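Local atomic coordinates of D-alanyl transferase DltD (Enterococcus faecium TX0133A04, PDB entry 6PFX), a protein that probably acts in adding D-alanine to lipoteichoic acid during cell wall biogenesis in Gram-positive bacteria. Residues 274-277 against 278-281; 248-251 against 252-256; 223-226 against 227-230. One frame throughout, in Å; residues are numbered along the deposited sequence.

Contact 1: 274-277 against 278-281; sequences DFQL and VLDQ
Leu279 sets both of its methyl branches against the outer end of the Phe275 ring, one helical turn away. CD1 and CD2 of Leu279 each lie 3.8 Å from Phe275 CE2, and CD2 also reaches CZ. The two side chains meet aslant. With CG anti to the backbone N (chi1 -175°), Phe275 leans forward along the helix and carries its ring to the leucine. On its other flank Leu279 meets Gln276, whose side chain runs across it at about a right angle: Gln276 OE1 stops 3.6 Å from Leu279 CD1. Gln276 lies one residue nearer in sequence, whereas Phe275 and Leu279 follow the alpha-helical i to i+4 bonding of helix 271-284, Leu279 N donating to Phe275 O over 3.1 Å with its N-H angle near 162°. The next rung, from Asp280 N to Gln276 O, spans 2.8 Å. The same pair is joined a second time through one water, which accepts from Gln276 NE2 at 3.0 Å and donates to Asp280 OD2 at 2.9 Å. The buried Gln276 amide is held at both ends, since OE1 also takes a bond from Gln321 and NE2 gives one to Gln325, which should fix its rotation. Asp280 OD1 forms a salt bridge with Lys284. Ile318 and Leu322 of helix 308-323 pack on Phe275, while Leu277 faces Leu143 of helix 138-147 and Tyr83 of helix 79-89.

Contact 2: 248-251 against 252-256; sequences HRIR and AHEPE
Glu254 packs back on Ile250 through the base of its side chain. Its CB sits 3.5 Å from Ile250 O and 3.7 Å from Arg251 O, so it rests on two successive backbone carbonyls. A chi1 of -173° swings the next atom, CG, to the side of the carbonyl carbon, where it passes 4.0 Å from Ile250 CG2, the side chains slanting past each other. A bend at CG (chi2 -93°) then turns the carboxylate away from Ile250. Beneath this apolar touch the chain passes from helix 243-250 to the short helix 254-257 through two successive i to i+3 turns. His253 N bonds to Ile250 O over 2.9 Å, but the bond is bent and the donor stands well above the carbonyl plane. Glu254 N bonds to Arg251 O at a longer 3.3 Å; its N-H points straight at the oxygen, yet the donor lies far above that carbonyl's plane. Although Glu254 N also comes within 3.0 Å of Ile250 O, the angle is too poor for an alpha-helical bond. Phe239 and Tyr246 also touch the Glu254 side chain, and the Glu254 carbonyl accepts a bond from the Tyr303 hydroxyl.

Contact 3: 223-226 against 227-230; sequences SILA and NQIG
Two side-chain amides, those of Gln228 and Asn227, lie with one face turned to the preceding turn of the helix. Ile224 CG2 stands almost squarely over the Gln228 amide, 3.9 Å from its CD, and the Ile224 carbonyl oxygen lies above the same face. The two side chains run alongside each other in the same direction, so this is a methyl group laid on a flat amide, with 3.7 Å between Ile224 CG2 and Gln228 NE2. Leu225 crosses Gln228 at about a right angle, bringing its CD1 to the oxygen end of the amide, 4.0 Å from OE1. Asn227 has Ser223 O over one face, 3.5 Å above its CG. Ser223 OG is also on that side of the Asn227 amide, though its bond goes to Lys352 NZ. A third pairing is purely apolar: Ile229 CD1 touches Leu225 CG at 3.8 Å. The first torsion of Leu225, 176°, sets CG and its CD1 branch beside this methyl. Four consecutive alpha-helical bonds underlie these contacts, each 2.9 Å long, running from Asn227 N to Ser223 O through to Gly230 N to Ala226 O. Helix 219-233 lies against the start of helix 351-365: Trp351 packs on Ala226 and Ile229, and Lys352 on Asn227. Loop residues Phe54, touching Leu225 and Ala226, and Tyr341, touching Asn227, border the same helix, while Ile224 and Gln228 look outward.

How the contacts relate
The contacts follow in series along the chain, contact 3 first, then contact 2, then contact 1. Contacts 2 and 3, on successive helices, have centres about 26 Å apart and nearest atoms about 15 Å apart. Contact 1 is buried on the opposite side of the chain's centre, its own centre about 36 Å from each of the others, and none of the three touches another. The protein belongs to a family of the SGNH hydrolase clan, and Ser46, His348 and Asp345 have the geometry of a Ser-His-Asp triad, probably the active site. Ile250 of contact 2 approaches this group without touching it, and contact 3 packs on helix 351-365, which begins shortly after His348.

Contact 1: 274-277 against 278-281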
ATOM      1  N   ASP A 274      -0.738  -1.256  12.782  1.00 11.25           N
ATOM      2  CA  ASP A 274      -0.589  -2.167  11.650  1.00 11.08           C
ATOM      3  C   ASP A 274       0.515  -1.674  10.715  1.00 11.97           C
ATOM      4  O   ASP A 274       1.319  -2.468  10.210  1.00 12.71           O
ATOM      5  CB  ASP A 274      -1.902  -2.319  10.869  1.00 15.49           C
ATOM      6  CG  ASP A 274      -3.018  -2.990  11.669  1.00 15.32           C
ATOM      7  OD1 ASP A 274      -2.798  -3.469  12.798  1.00 13.52           O
ATOM      8  OD2 ASP A 274      -4.151  -3.040  11.149  1.00 15.45           O
ATOM      9  N   PHE A 275       0.574  -0.356  10.480  1.00 11.34           N
ATOM     10  CA  PHE A 275       1.622   0.235   9.654  1.00 13.44           C
ATOM     11  C   PHE A 275       2.994   0.010  10.274  1.00 10.06           C
ATOM     12  O   PHE A 275       3.974  -0.225   9.556  1.00 10.68           O
ATOM     13  CB  PHE A 275       1.333   1.745   9.474  1.00 11.12           C
ATOM     14  CG  PHE A 275       2.283   2.431   8.527  1.00  9.98           C
ATOM     15  CD1 PHE A 275       2.269   2.115   7.198  1.00 10.49           C
ATOM     16  CD2 PHE A 275       3.163   3.408   8.960  1.00 10.37           C
ATOM     17  CE1 PHE A 275       3.132   2.705   6.323  1.00 11.88           C
ATOM     18  CE2 PHE A 275       4.039   4.014   8.067  1.00 13.21           C
ATOM     19  CZ  PHE A 275       4.025   3.654   6.753  1.00 13.00           C
ATOM     20  N   GLN A 276       3.073   0.016  11.606  1.00  9.89           N
ATOM     21  CA  GLN A 276       4.337  -0.275  12.268  1.00  9.94           C
ATOM     22  C   GLN A 276       4.861  -1.665  11.921  1.00  8.81           C
ATOM     23  O   GLN A 276       6.078  -1.872  11.879  1.00 10.97           O
ATOM     24  CB  GLN A 276       4.213  -0.112  13.783  1.00 10.04           C
ATOM     25  CG  GLN A 276       5.543  -0.279  14.496  1.00 12.37           C
ATOM     26  CD  GLN A 276       6.628   0.735  14.117  1.00 11.19           C
ATOM     27  OE1 GLN A 276       6.368   1.824  13.593  1.00  9.62           O
ATOM     28  NE2 GLN A 276       7.859   0.366  14.405  1.00 11.27           N
ATOM     29  N   LEU A 277       3.967  -2.631  11.690  1.00  9.32           N
ATOM     30  CA  LEU A 277       4.410  -3.945  11.241  1.00 10.61           C
ATOM     31  C   LEU A 277       5.154  -3.837   9.919  1.00 10.41           C
ATOM     32  O   LEU A 277       6.220  -4.435   9.745  1.00 11.10           O
ATOM     33  CB  LEU A 277       3.210  -4.873  11.070  1.00 11.19           C
ATOM     34  CG  LEU A 277       2.493  -5.341  12.327  1.00 10.42           C
ATOM     35  CD1 LEU A 277       1.232  -6.103  11.979  1.00 13.12           C
ATOM     36  CD2 LEU A 277       3.416  -6.267  13.088  1.00 10.90           C
ATOM     37  N   VAL A 278       4.589  -3.093   8.964  1.00 11.66           N
ATOM     38  CA  VAL A 278       5.257  -2.852   7.689  1.00 10.60           C
ATOM     39  C   VAL A 278       6.643  -2.263   7.904  1.00  8.91           C
ATOM     40  O   VAL A 278       7.614  -2.717   7.298  1.00  8.52           O
ATOM     41  CB  VAL A 278       4.386  -1.928   6.819  1.00  9.55           C
ATOM     42  CG1 VAL A 278       5.142  -1.427   5.631  1.00 12.93           C
ATOM     43  CG2 VAL A 278       3.077  -2.636   6.421  1.00 15.34           C
ATOM     44  N   LEU A 279       6.753  -1.221   8.735  1.00  8.98           N
ATOM     45  CA  LEU A 279       8.047  -0.591   8.996  1.00  9.46           C
ATOM     46  C   LEU A 279       9.034  -1.563   9.636  1.00  9.40           C
ATOM     47  O   LEU A 279      10.226  -1.566   9.300  1.00 10.73           O
ATOM     48  CB  LEU A 279       7.836   0.629   9.889  1.00 11.02           C
ATOM     49  CG  LEU A 279       6.936   1.726   9.317  1.00 10.73           C
ATOM     50  CD1 LEU A 279       7.011   2.977  10.202  1.00 11.91           C
ATOM     51  CD2 LEU A 279       7.331   2.049   7.879  1.00 10.49           C
ATOM     52  N   ASP A 280       8.556  -2.383  10.570  1.00 10.54           N
ATOM     53  CA  ASP A 280       9.401  -3.393  11.198  1.00 11.43           C
ATOM     54  C   ASP A 280      10.024  -4.296  10.145  1.00 12.77           C
ATOM     55  O   ASP A 280      11.237  -4.539  10.158  1.00 12.42           O
ATOM     56  CB  ASP A 280       8.526  -4.168  12.185  1.00 12.15           C
ATOM     57  CG  ASP A 280       9.310  -5.084  13.110  1.00 19.48           C
ATOM     58  OD1 ASP A 280       9.564  -6.242  12.717  1.00 22.09           O
ATOM     59  OD2 ASP A 280       9.630  -4.654  14.244  1.00 21.12           O
ATOM     60  N   GLN A 281       9.216  -4.789   9.212  1.00 10.68           N
ATOM     61  CA  GLN A 281       9.729  -5.715   8.213  1.00 11.53           C
ATOM     62  C   GLN A 281      10.609  -5.010   7.187  1.00 10.93           C
ATOM     63  O   GLN A 281      11.628  -5.562   6.767  1.00 12.74           O
ATOM     64  CB  GLN A 281       8.575  -6.467   7.555  1.00 12.71           C
ATOM     65  CG  GLN A 281       8.994  -7.627   6.667  1.00 15.41           C
ATOM     66  CD  GLN A 281       9.597  -8.794   7.441  1.00 14.66           C
ATOM     67  OE1 GLN A 281       9.481  -8.873   8.655  1.00 18.39           O
ATOM     68  NE2 GLN A 281      10.252  -9.699   6.726  1.00 21.90           N
TER
HETATM   69  O   HOH W   1       8.999  -2.174  15.532  1.00 15.52           O

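Contact 2: 248-251 against 252-256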
ATOM      1  N   HIS A 248     -21.254   6.760 -11.690  1.00 18.03           N
ATOM      2  CA  HIS A 248     -21.556   5.479 -11.067  1.00 22.98           C
ATOM      3  C   HIS A 248     -21.481   5.505  -9.549  1.00 22.40           C
ATOM      4  O   HIS A 248     -22.141   4.684  -8.902  1.00 26.55           O
ATOM      5  CB  HIS A 248     -20.610   4.395 -11.598  1.00 25.51           C
ATOM      6  CG  HIS A 248     -20.753   4.141 -13.066  1.00 32.37           C
ATOM      7  ND1 HIS A 248     -19.793   3.487 -13.808  1.00 42.95           N
ATOM      8  CD2 HIS A 248     -21.749   4.452 -13.930  1.00 35.17           C
ATOM      9  CE1 HIS A 248     -20.190   3.409 -15.066  1.00 42.22           C
ATOM     10  NE2 HIS A 248     -21.371   3.990 -15.168  1.00 38.61           N
ATOM     11  N   ARG A 249     -20.727   6.428  -8.958  1.00 18.87           N
ATOM     12  CA  ARG A 249     -20.508   6.389  -7.523  1.00 19.09           C
ATOM     13  C   ARG A 249     -21.030   7.590  -6.752  1.00 21.85           C
ATOM     14  O   ARG A 249     -21.237   7.466  -5.541  1.00 26.95           O
ATOM     15  CB  ARG A 249     -19.012   6.208  -7.209  1.00 26.26           C
ATOM     16  CG  ARG A 249     -18.430   4.919  -7.798  1.00 27.17           C
ATOM     17  CD  ARG A 249     -17.121   4.519  -7.145  1.00 38.88           C
ATOM     18  NE  ARG A 249     -17.275   4.290  -5.711  1.00 49.20           N
ATOM     19  CZ  ARG A 249     -17.639   3.133  -5.162  1.00 52.24           C
ATOM     20  NH1 ARG A 249     -17.896   2.077  -5.923  1.00 52.46           N
ATOM     21  NH2 ARG A 249     -17.746   3.038  -3.843  1.00 52.46           N
ATOM     22  N   ILE A 250     -21.250   8.737  -7.399  1.00 17.55           N
ATOM     23  CA  ILE A 250     -21.559   9.981  -6.707  1.00 18.10           C
ATOM     24  C   ILE A 250     -22.960  10.498  -7.047  1.00 20.75           C
ATOM     25  O   ILE A 250     -23.718  10.901  -6.158  1.00 19.74           O
ATOM     26  CB  ILE A 250     -20.496  11.071  -6.983  1.00 13.41           C
ATOM     27  CG1 ILE A 250     -19.092  10.639  -6.557  1.00 16.69           C
ATOM     28  CG2 ILE A 250     -20.910  12.370  -6.269  1.00 15.72           C
ATOM     29  CD1 ILE A 250     -18.969  10.290  -5.089  1.00 19.69           C
ATOM     30  N   ARG A 251     -23.306  10.518  -8.337  1.00 20.95           N
ATOM     31  CA  ARG A 251     -24.467  11.278  -8.790  1.00 19.43           C
ATOM     32  C   ARG A 251     -25.739  10.910  -8.033  1.00 22.67           C
ATOM     33  O   ARG A 251     -26.514  11.792  -7.645  1.00 19.74           O
ATOM     34  CB  ARG A 251     -24.666  11.070 -10.293  1.00 24.50           C
ATOM     35  CG  ARG A 251     -25.836  11.843 -10.856  1.00 28.52           C
ATOM     36  CD  ARG A 251     -25.980  11.676 -12.357  1.00 38.80           C
ATOM     37  NE  ARG A 251     -27.066  12.520 -12.852  1.00 43.05           N
ATOM     38  CZ  ARG A 251     -27.298  12.787 -14.133  1.00 49.80           C
ATOM     39  NH1 ARG A 251     -26.514  12.283 -15.075  1.00 51.37           N
ATOM     40  NH2 ARG A 251     -28.314  13.570 -14.468  1.00 60.90           N
ATOM     41  N   ALA A 252     -25.971   9.614  -7.806  1.00 22.63           N
ATOM     42  CA  ALA A 252     -27.238   9.192  -7.217  1.00 27.66           C
ATOM     43  C   ALA A 252     -27.412   9.721  -5.800  1.00 27.49           C
ATOM     44  O   ALA A 252     -28.546   9.900  -5.341  1.00 27.36           O
ATOM     45  CB  ALA A 252     -27.347   7.668  -7.214  1.00 28.30           C
ATOM     46  N   HIS A 253     -26.308   9.976  -5.096  1.00 23.93           N
ATOM     47  CA  HIS A 253     -26.339  10.405  -3.703  1.00 26.30           C
ATOM     48  C   HIS A 253     -25.760  11.796  -3.516  1.00 22.03           C
ATOM     49  O   HIS A 253     -25.474  12.191  -2.376  1.00 20.95           O
ATOM     50  CB  HIS A 253     -25.563   9.398  -2.839  1.00 28.73           C
ATOM     51  CG  HIS A 253     -26.113   8.007  -2.905  1.00 38.33           C
ATOM     52  ND1 HIS A 253     -27.421   7.711  -2.588  1.00 42.98           N
ATOM     53  CD2 HIS A 253     -25.539   6.835  -3.265  1.00 46.05           C
ATOM     54  CE1 HIS A 253     -27.629   6.417  -2.747  1.00 44.44           C
ATOM     55  NE2 HIS A 253     -26.502   5.862  -3.156  1.00 48.31           N
ATOM     56  N   GLU A 254     -25.590  12.559  -4.586  1.00 22.19           N
ATOM     57  CA  GLU A 254     -24.744  13.743  -4.491  1.00 22.59           C
ATOM     58  C   GLU A 254     -25.272  14.768  -3.498  1.00 21.00           C
ATOM     59  O   GLU A 254     -24.454  15.332  -2.752  1.00 21.19           O
ATOM     60  CB  GLU A 254     -24.479  14.330  -5.881  1.00 22.28           C
ATOM     61  CG  GLU A 254     -23.457  15.459  -5.881  1.00 23.23           C
ATOM     62  CD  GLU A 254     -24.082  16.842  -5.761  1.00 28.57           C
ATOM     63  OE1 GLU A 254     -23.318  17.834  -5.751  1.00 25.84           O
ATOM     64  OE2 GLU A 254     -25.325  16.944  -5.678  1.00 27.56           O
ATOM     65  N   PRO A 255     -26.581  15.028  -3.399  1.00 20.37           N
ATOM     66  CA  PRO A 255     -27.048  15.982  -2.375  1.00 21.42           C
ATOM     67  C   PRO A 255     -26.719  15.563  -0.951  1.00 17.91           C
ATOM     68  O   PRO A 255     -26.298  16.398  -0.137  1.00 20.68           O
ATOM     69  CB  PRO A 255     -28.568  16.039  -2.610  1.00 25.60           C
ATOM     70  CG  PRO A 255     -28.753  15.601  -4.028  1.00 22.50           C
ATOM     71  CD  PRO A 255     -27.670  14.583  -4.290  1.00 22.25           C
ATOM     72  N   GLU A 256     -26.922  14.281  -0.636  1.00 18.41           N
ATOM     73  CA  GLU A 256     -26.708  13.749   0.700  1.00 23.25           C
ATOM     74  C   GLU A 256     -25.245  13.765   1.103  1.00 20.42           C
ATOM     75  O   GLU A 256     -24.940  13.723   2.299  1.00 23.89           O
ATOM     76  CB  GLU A 256     -27.233  12.310   0.729  1.00 27.19           C
ATOM     77  CG  GLU A 256     -28.757  12.176   0.592  1.00 36.64           C
ATOM     78  CD  GLU A 256     -29.301  12.474  -0.810  1.00 39.05           C
ATOM     79  OE1 GLU A 256     -28.550  12.360  -1.806  1.00 29.58           O
ATOM     80  OE2 GLU A 256     -30.499  12.826  -0.917  1.00 48.85           O
TER

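Contact 3: 223-226 against 227-230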
ATOM      1  N   SER A 223       3.222  17.109 -18.323  1.00  9.43           N
ATOM      2  CA  SER A 223       2.266  17.859 -17.516  1.00 10.80           C
ATOM      3  C   SER A 223       1.155  18.443 -18.379  1.00 12.46           C
ATOM      4  O   SER A 223      -0.027  18.371 -18.018  1.00 14.10           O
ATOM      5  CB  SER A 223       3.014  18.971 -16.784  1.00 12.59           C
ATOM      6  OG  SER A 223       2.128  19.791 -16.051  1.00 16.74           O
ATOM      7  N   ILE A 224       1.518  19.022 -19.525  1.00 14.37           N
ATOM      8  CA  ILE A 224       0.523  19.565 -20.442  1.00 16.05           C
ATOM      9  C   ILE A 224      -0.443  18.477 -20.877  1.00 13.94           C
ATOM     10  O   ILE A 224      -1.663  18.684 -20.910  1.00 15.21           O
ATOM     11  CB  ILE A 224       1.220  20.219 -21.646  1.00 13.58           C
ATOM     12  CG1 ILE A 224       1.868  21.531 -21.219  1.00 20.31           C
ATOM     13  CG2 ILE A 224       0.232  20.429 -22.783  1.00 19.57           C
ATOM     14  CD1 ILE A 224       2.858  22.041 -22.229  1.00 22.41           C
ATOM     15  N   LEU A 225       0.085  17.295 -21.205  1.00 13.22           N
ATOM     16  CA  LEU A 225      -0.767  16.193 -21.629  1.00 11.65           C
ATOM     17  C   LEU A 225      -1.659  15.734 -20.484  1.00 13.83           C
ATOM     18  O   LEU A 225      -2.847  15.460 -20.691  1.00 12.24           O
ATOM     19  CB  LEU A 225       0.087  15.039 -22.158  1.00 13.77           C
ATOM     20  CG  LEU A 225      -0.677  13.777 -22.560  1.00 14.06           C
ATOM     21  CD1 LEU A 225      -1.535  14.004 -23.763  1.00 16.89           C
ATOM     22  CD2 LEU A 225       0.304  12.634 -22.826  1.00 16.40           C
ATOM     23  N   ALA A 226      -1.112  15.662 -19.265  1.00 12.33           N
ATOM     24  CA  ALA A 226      -1.924  15.260 -18.119  1.00 10.43           C
ATOM     25  C   ALA A 226      -3.066  16.245 -17.876  1.00 15.01           C
ATOM     26  O   ALA A 226      -4.183  15.843 -17.521  1.00 12.54           O
ATOM     27  CB  ALA A 226      -1.055  15.108 -16.867  1.00 13.43           C
ATOM     28  N   ASN A 227      -2.793  17.542 -18.031  1.00 12.82           N
ATOM     29  CA  ASN A 227      -3.840  18.541 -17.876  1.00 14.12           C
ATOM     30  C   ASN A 227      -4.875  18.422 -18.985  1.00 17.50           C
ATOM     31  O   ASN A 227      -6.077  18.575 -18.733  1.00 14.47           O
ATOM     32  CB  ASN A 227      -3.235  19.943 -17.860  1.00 13.64           C
ATOM     33  CG  ASN A 227      -2.573  20.283 -16.546  1.00 18.59           C
ATOM     34  OD1 ASN A 227      -2.925  19.750 -15.493  1.00 25.23           O
ATOM     35  ND2 ASN A 227      -1.638  21.215 -16.594  1.00 24.74           N
ATOM     36  N   GLN A 228      -4.436  18.125 -20.217  1.00 14.08           N
ATOM     37  CA  GLN A 228      -5.396  17.980 -21.307  1.00 15.27           C
ATOM     38  C   GLN A 228      -6.300  16.774 -21.085  1.00 14.99           C
ATOM     39  O   GLN A 228      -7.524  16.868 -21.236  1.00 17.25           O
ATOM     40  CB  GLN A 228      -4.693  17.864 -22.656  1.00 13.84           C
ATOM     41  CG  GLN A 228      -3.962  19.113 -23.099  1.00 20.06           C
ATOM     42  CD  GLN A 228      -3.025  18.861 -24.274  1.00 23.15           C
ATOM     43  OE1 GLN A 228      -2.622  17.727 -24.534  1.00 25.64           O
ATOM     44  NE2 GLN A 228      -2.677  19.924 -24.990  1.00 29.54           N
ATOM     45  N   ILE A 229      -5.720  15.642 -20.691  1.00 12.89           N
ATOM     46  CA  ILE A 229      -6.523  14.451 -20.456  1.00 12.69           C
ATOM     47  C   ILE A 229      -7.436  14.664 -19.256  1.00 15.07           C
ATOM     48  O   ILE A 229      -8.630  14.342 -19.306  1.00 14.31           O
ATOM     49  CB  ILE A 229      -5.600  13.229 -20.300  1.00 13.42           C
ATOM     50  CG1 ILE A 229      -4.855  12.973 -21.615  1.00 14.98           C
ATOM     51  CG2 ILE A 229      -6.397  12.012 -19.903  1.00 17.81           C
ATOM     52  CD1 ILE A 229      -3.768  11.902 -21.522  1.00 16.43           C
ATOM     53  N   GLY A 230      -6.906  15.221 -18.166  1.00 13.80           N
ATOM     54  CA  GLY A 230      -7.743  15.471 -17.006  1.00 14.87           C
ATOM     55  C   GLY A 230      -8.928  16.354 -17.341  1.00 14.02           C
ATOM     56  O   GLY A 230     -10.062  16.076 -16.943  1.00 16.35           O
TER